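Local coordinates for uncharacterized protein (Enterococcus faecalis, PDB 2R41) that is of unknown function and belongs to the DUF960 family, though it carries the unverified name GTP cyclohydrolase, at residues P87-A92 with L102-M107; G42-N47 with V63-E68. All blocks are in the same frame, centred on the assembly; numbering follows the deposited sequence. Where two conformers were deposited one is given.

Contact 1 of 2, residues P87-A92 with L102-M107; sequences PSRIFA and LLPAEM
Phe91 and Leu102 form an antiparallel hydrogen-bonded pair: Phe91 N donates to Leu102 O at 2.8 Å, nearly straight at 170°, and Leu102 N returns a bond to Phe91 O at 2.9 Å. The Phe91 and Leu102 side chains lie on the same face of the sheet, where Leu102 CD2 packs on Phe91 CB (3.7 Å). After Leu102 the chain leaves the strand in a 3-10 turn, Pro104-Glu106; the turn and the residue after it bring Pro104 and Met107 to Phe91. Pro104 CG stands 4.1 Å from the centroid of the Phe91 ring, 14° off the ring normal, a CH-pi contact over one face. The selenium of selenomethionine Met107 approaches the rim of the same ring in its plane, with SE 3.7 Å from Phe91 CD2, as a Met-aromatic contact; a bend at chi2 (-52°) brings SE to that edge. The pair lies toward the open end of the beta hairpin of strands 89-94 and 98-102, within a six-stranded mixed sheet, and His51 of strand 49-57 meets the Phe91 ring from outside the pair. Pro104 CG also lies over the centre of the Arg89 guanidinium face, 3.8 Å above its plane. Elsewhere Leu103 CD1 touches Ile90 CG2 at 3.8 Å and also Pro87 CB. Across the turn, Leu103 N donates to the anti lone pair of Glu106 OE1, an oxygen that Ser17 OG also bonds.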
loop_
_atom_site.group_PDB
_atom_site.type_symbol
_atom_site.label_atom_id
_atom_site.label_comp_id
_atom_site.label_asym_id
_atom_site.label_seq_id
_atom_site.Cartn_x
_atom_site.Cartn_y
_atom_site.Cartn_z
ATOM N N PRO C 87 -4.199 18.636 18.324
ATOM C CA PRO C 87 -5.376 18.173 19.028
ATOM C C PRO C 87 -4.988 17.927 20.476
ATOM O O PRO C 87 -3.895 17.442 20.732
ATOM C CB PRO C 87 -5.678 16.856 18.322
ATOM C CG PRO C 87 -4.355 16.409 17.827
ATOM C CD PRO C 87 -3.716 17.635 17.360
ATOM N N SER C 88 -5.856 18.281 21.416
ATOM C CA SER C 88 -5.459 18.241 22.816
ATOM C C SER C 88 -5.448 16.813 23.368
ATOM O O SER C 88 -4.687 16.509 24.276
ATOM C CB SER C 88 -6.338 19.144 23.666
ATOM O OG SER C 88 -7.555 18.482 23.978
ATOM N N ARG C 89 -6.283 15.930 22.829
ATOM C CA ARG C 89 -6.137 14.517 23.162
ATOM C C ARG C 89 -6.417 13.602 21.987
ATOM O O ARG C 89 -7.137 13.996 21.084
ATOM C CB ARG C 89 -6.964 14.140 24.396
ATOM C CG ARG C 89 -8.439 14.286 24.317
ATOM C CD ARG C 89 -8.992 14.332 25.752
ATOM N NE ARG C 89 -10.259 13.593 25.891
ATOM C CZ ARG C 89 -11.454 13.963 25.382
ATOM N NH1 ARG C 89 -11.604 15.091 24.660
ATOM N NH2 ARG C 89 -12.517 13.176 25.569
ATOM N N ILE C 90 -5.827 12.409 21.982
ATOM C CA ILE C 90 -6.177 11.372 21.005
ATOM C C ILE C 90 -6.359 9.995 21.646
ATOM O O ILE C 90 -5.937 9.748 22.784
ATOM C CB ILE C 90 -5.130 11.208 19.888
ATOM C CG1 ILE C 90 -3.866 10.590 20.439
ATOM C CG2 ILE C 90 -4.792 12.531 19.217
ATOM C CD1 ILE C 90 -2.581 11.296 19.958
ATOM N N PHE C 91 -6.974 9.097 20.886
ATOM C CA PHE C 91 -7.245 7.764 21.348
ATOM C C PHE C 91 -6.513 6.783 20.472
ATOM O O PHE C 91 -6.344 7.035 19.254
ATOM C CB PHE C 91 -8.711 7.497 21.186
ATOM C CG PHE C 91 -9.565 8.167 22.206
ATOM C CD1 PHE C 91 -8.999 8.851 23.289
ATOM C CD2 PHE C 91 -10.948 8.064 22.139
ATOM C CE1 PHE C 91 -9.808 9.455 24.278
ATOM C CE2 PHE C 91 -11.762 8.650 23.135
ATOM C CZ PHE C 91 -11.188 9.351 24.193
ATOM N N ALA C 92 -6.047 5.681 21.065
ATOM C CA ALA C 92 -5.628 4.523 20.282
ATOM C C ALA C 92 -6.670 3.450 20.489
ATOM O O ALA C 92 -7.065 3.120 21.631
ATOM C CB ALA C 92 -4.315 4.036 20.714
ATOM N N LEU C 102 -7.145 8.029 16.658
ATOM C CA LEU C 102 -8.152 8.971 16.199
ATOM C C LEU C 102 -8.502 9.956 17.294
ATOM O O LEU C 102 -8.049 9.836 18.448
ATOM C CB LEU C 102 -9.405 8.247 15.701
ATOM C CG LEU C 102 -10.229 7.531 16.774
ATOM C CD1 LEU C 102 -11.304 6.694 16.138
ATOM C CD2 LEU C 102 -9.396 6.629 17.650
ATOM N N LEU C 103 -9.297 10.938 16.895
ATOM C CA LEU C 103 -9.698 12.039 17.736
ATOM C C LEU C 103 -10.967 11.635 18.405
ATOM O O LEU C 103 -11.711 10.860 17.838
ATOM C CB LEU C 103 -9.978 13.238 16.854
ATOM C CG LEU C 103 -8.886 14.288 16.728
ATOM C CD1 LEU C 103 -7.526 13.658 16.816
ATOM C CD2 LEU C 103 -9.077 15.000 15.417
ATOM N N PRO C 104 -11.201 12.099 19.635
ATOM C CA PRO C 104 -12.451 11.847 20.359
ATOM C C PRO C 104 -13.687 12.196 19.577
ATOM O O PRO C 104 -14.669 11.462 19.629
ATOM C CB PRO C 104 -12.312 12.726 21.587
ATOM C CG PRO C 104 -10.825 12.623 21.856
ATOM C CD PRO C 104 -10.229 12.807 20.480
ATOM N N ALA C 105 -13.621 13.290 18.838
ATOM C CA ALA C 105 -14.710 13.723 17.967
ATOM C C ALA C 105 -15.086 12.686 16.898
ATOM O O ALA C 105 -16.180 12.724 16.344
ATOM C CB ALA C 105 -14.335 15.035 17.295
ATOM N N GLU C 106 -14.165 11.776 16.605
ATOM C CA GLU C 106 -14.355 10.817 15.545
ATOM C C GLU C 106 -14.883 9.495 16.016
ATOM O O GLU C 106 -15.280 8.724 15.177
ATOM C CB GLU C 106 -13.055 10.585 14.792
ATOM C CG GLU C 106 -12.641 11.737 13.898
ATOM C CD GLU C 106 -11.260 11.541 13.283
ATOM O OE1 GLU C 106 -10.316 11.222 14.053
ATOM O OE2 GLU C 106 -11.120 11.727 12.038
HETATM N N MSE C 107 -14.848 9.213 17.327
HETATM C CA MSE C 107 -15.508 8.034 17.943
HETATM C C MSE C 107 -16.979 7.952 17.554
HETATM O O MSE C 107 -17.670 8.974 17.511
HETATM C CB MSE C 107 -15.468 8.113 19.471
HETATM C CG MSE C 107 -14.115 7.967 20.124
HETATM SE SE MSE C 107 -13.119 6.398 19.588
HETATM C CE MSE C 107 -14.074 4.895 20.414
#

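Contact 2 of 2, residues G42-N47 with V63-E68; sequences GVIPLN and VHFSQE
Gln67 spans the gap to the 42-47 loop with its terminal amide, using both polar atoms on backbone groups. Gln67 NE2 donates to Pro45 O at 3.1 Å with an N-H...O angle of 167°; the acceptor lies close to the amide plane of Gln67, and the donor lies in the carbonyl plane of Pro45. Gln67 OE1 accepts from Asn47 N at 2.8 Å, but this N-H comes from a direction tilted 33° out of the plane of the side-chain carbonyl. One amide therefore grips the loop two residues apart, with Leu46 between the two bonded groups. Beside it, Ile44 CD1 comes within 4.0 Å of Phe65 CE2, and Leu46 CD2 meets Phe65 CZ more loosely at 4.5 Å, both at an oblique slant to the ring. Asn47 ND2 lies 2.8 Å from the backbone Glu68 O.

The reach of Gln67 follows from its torsions: CG sits between the backbone N and carbonyl carbon (chi1 60°), and the chain then runs extended to the amide. Phe65, on strand 60-66, packs against Leu40 of helix 26-40 and Leu50 of the neighbouring strand, while Asn47 OD1 accepts from Leu49 N, tying the loop's end to the start of strand 49-57.

The contact thus joins the connection between helix 26-40 and strand 49-57 to segment 63-68. Gln67 is buried, and each polar atom of its amide has one backbone partner, a donor facing a carbonyl and an acceptor facing an N-H, which probably fixes which way round the amide sits.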
loop_
_atom_site.group_PDB
_atom_site.type_symbol
_atom_site.label_atom_id
_atom_site.label_comp_id
_atom_site.label_asym_id
_atom_site.label_seq_id
_atom_site.Cartn_x
_atom_site.Cartn_y
_atom_site.Cartn_z
ATOM N N GLY C 42 3.908 -5.358 27.335
ATOM C CA GLY C 42 4.911 -6.102 28.080
ATOM C C GLY C 42 5.085 -5.491 29.451
ATOM O O GLY C 42 5.720 -6.112 30.328
ATOM N N VAL C 43 4.506 -4.300 29.657
ATOM C CA VAL C 43 4.646 -3.643 30.948
ATOM C C VAL C 43 3.379 -3.706 31.776
ATOM O O VAL C 43 3.416 -4.171 32.933
ATOM C CB VAL C 43 5.158 -2.193 30.857
ATOM C CG1 VAL C 43 5.314 -1.559 32.275
ATOM C CG2 VAL C 43 6.477 -2.152 30.106
ATOM N N ILE C 44 2.266 -3.240 31.222
ATOM C CA ILE C 44 0.981 -3.346 31.915
ATOM C C ILE C 44 -0.076 -3.962 30.972
ATOM O O ILE C 44 0.115 -3.949 29.730
ATOM C CB ILE C 44 0.489 -1.964 32.386
ATOM C CG1 ILE C 44 -0.275 -1.283 31.231
ATOM C CG2 ILE C 44 1.628 -1.149 32.997
ATOM C CD1 ILE C 44 0.155 0.078 30.845
ATOM N N PRO C 45 -1.222 -4.429 31.532
ATOM C CA PRO C 45 -2.283 -4.968 30.706
ATOM C C PRO C 45 -2.939 -3.810 29.992
ATOM O O PRO C 45 -2.976 -2.696 30.524
ATOM C CB PRO C 45 -3.272 -5.540 31.702
ATOM C CG PRO C 45 -2.844 -5.162 33.001
ATOM C CD PRO C 45 -1.612 -4.356 32.944
ATOM N N LEU C 46 -3.443 -4.058 28.788
ATOM C CA LEU C 46 -3.991 -2.992 27.955
ATOM C C LEU C 46 -5.462 -3.164 27.672
ATOM O O LEU C 46 -5.944 -4.245 27.307
ATOM C CB LEU C 46 -3.204 -2.890 26.667
ATOM C CG LEU C 46 -1.841 -2.316 26.972
ATOM C CD1 LEU C 46 -0.964 -2.309 25.764
ATOM C CD2 LEU C 46 -2.026 -0.909 27.487
ATOM N N ASN C 47 -6.168 -2.071 27.882
ATOM C CA ASN C 47 -7.554 -1.920 27.516
ATOM C C ASN C 47 -7.542 -1.822 26.018
ATOM O O ASN C 47 -6.536 -1.490 25.438
ATOM C CB ASN C 47 -7.973 -0.581 28.083
ATOM C CG ASN C 47 -9.450 -0.455 28.289
ATOM O OD1 ASN C 47 -10.224 -0.254 27.330
ATOM N ND2 ASN C 47 -9.862 -0.492 29.564
ATOM N N VAL C 63 3.061 13.670 26.695
ATOM C CA VAL C 63 1.933 12.813 26.555
ATOM C C VAL C 63 1.606 12.214 27.908
ATOM O O VAL C 63 2.437 11.521 28.499
ATOM C CB VAL C 63 2.250 11.704 25.565
ATOM C CG1 VAL C 63 1.098 10.758 25.448
ATOM C CG2 VAL C 63 2.547 12.293 24.216
ATOM N N HIS C 64 0.409 12.508 28.389
ATOM C CA HIS C 64 -0.131 11.812 29.523
ATOM C C HIS C 64 -0.891 10.646 28.950
ATOM O O HIS C 64 -1.672 10.817 28.011
ATOM C CB HIS C 64 -1.093 12.706 30.284
ATOM C CG HIS C 64 -1.631 12.077 31.523
ATOM N ND1 HIS C 64 -0.880 11.944 32.671
ATOM C CD2 HIS C 64 -2.839 11.536 31.793
ATOM C CE1 HIS C 64 -1.609 11.358 33.602
ATOM N NE2 HIS C 64 -2.799 11.093 33.093
ATOM N N PHE C 65 -0.651 9.465 29.508
ATOM C CA PHE C 65 -1.438 8.271 29.165
ATOM C C PHE C 65 -2.363 7.835 30.299
ATOM O O PHE C 65 -1.996 7.920 31.477
ATOM C CB PHE C 65 -0.518 7.097 28.822
ATOM C CG PHE C 65 -1.185 5.750 28.917
ATOM C CD1 PHE C 65 -2.171 5.376 28.007
ATOM C CD2 PHE C 65 -0.840 4.861 29.933
ATOM C CE1 PHE C 65 -2.801 4.124 28.104
ATOM C CE2 PHE C 65 -1.458 3.601 30.040
ATOM C CZ PHE C 65 -2.440 3.225 29.126
ATOM N N SER C 66 -3.542 7.335 29.940
ATOM C CA SER C 66 -4.405 6.648 30.895
ATOM C C SER C 66 -5.368 5.760 30.139
ATOM O O SER C 66 -5.427 5.848 28.920
ATOM C CB SER C 66 -5.180 7.648 31.777
ATOM O OG SER C 66 -6.075 8.467 31.033
ATOM N N GLN C 67 -6.106 4.920 30.866
ATOM C CA GLN C 67 -7.138 4.043 30.324
ATOM C C GLN C 67 -8.223 3.813 31.382
ATOM O O GLN C 67 -7.957 3.929 32.585
ATOM C CB GLN C 67 -6.546 2.704 29.834
ATOM C CG GLN C 67 -5.834 1.854 30.885
ATOM C CD GLN C 67 -5.140 0.626 30.313
ATOM O OE1 GLN C 67 -5.367 0.245 29.175
ATOM N NE2 GLN C 67 -4.293 -0.004 31.113
ATOM N N GLU C 68 -9.434 3.518 30.897
ATOM C CA GLU C 68 -10.598 3.127 31.696
ATOM C C GLU C 68 -10.232 1.859 32.471
ATOM O O GLU C 68 -9.490 1.013 31.955
ATOM C CB GLU C 68 -11.805 2.837 30.773
ATOM C CG GLU C 68 -12.455 4.058 30.051
ATOM C CD GLU C 68 -12.872 3.787 28.562
ATOM O OE1 GLU C 68 -13.043 4.772 27.802
ATOM O OE2 GLU C 68 -13.018 2.611 28.139
#

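Both contacts are partly buried and rest on one sheet, where strand 49-57 lies between strand 60-66 of contact 2 and strand 89-94 of contact 1, which pairs with 98-102. Contact 2 is somewhat nearer the surface: two of its seven touching residues are buried and two exposed, against three and one of eight in contact 1. Their nearest atoms are about 6 Å apart, yet Leu49 meets both Phe91 and Glu68. Contact 1 buries more surface (387 against 261 Å²) and is bonded backbone to backbone between strands; in contact 2 a side-chain amide bonds a loop instead. Leu108 of a second subunit reaches Leu103 and Glu106; no other chain of the assembly touches contact 2.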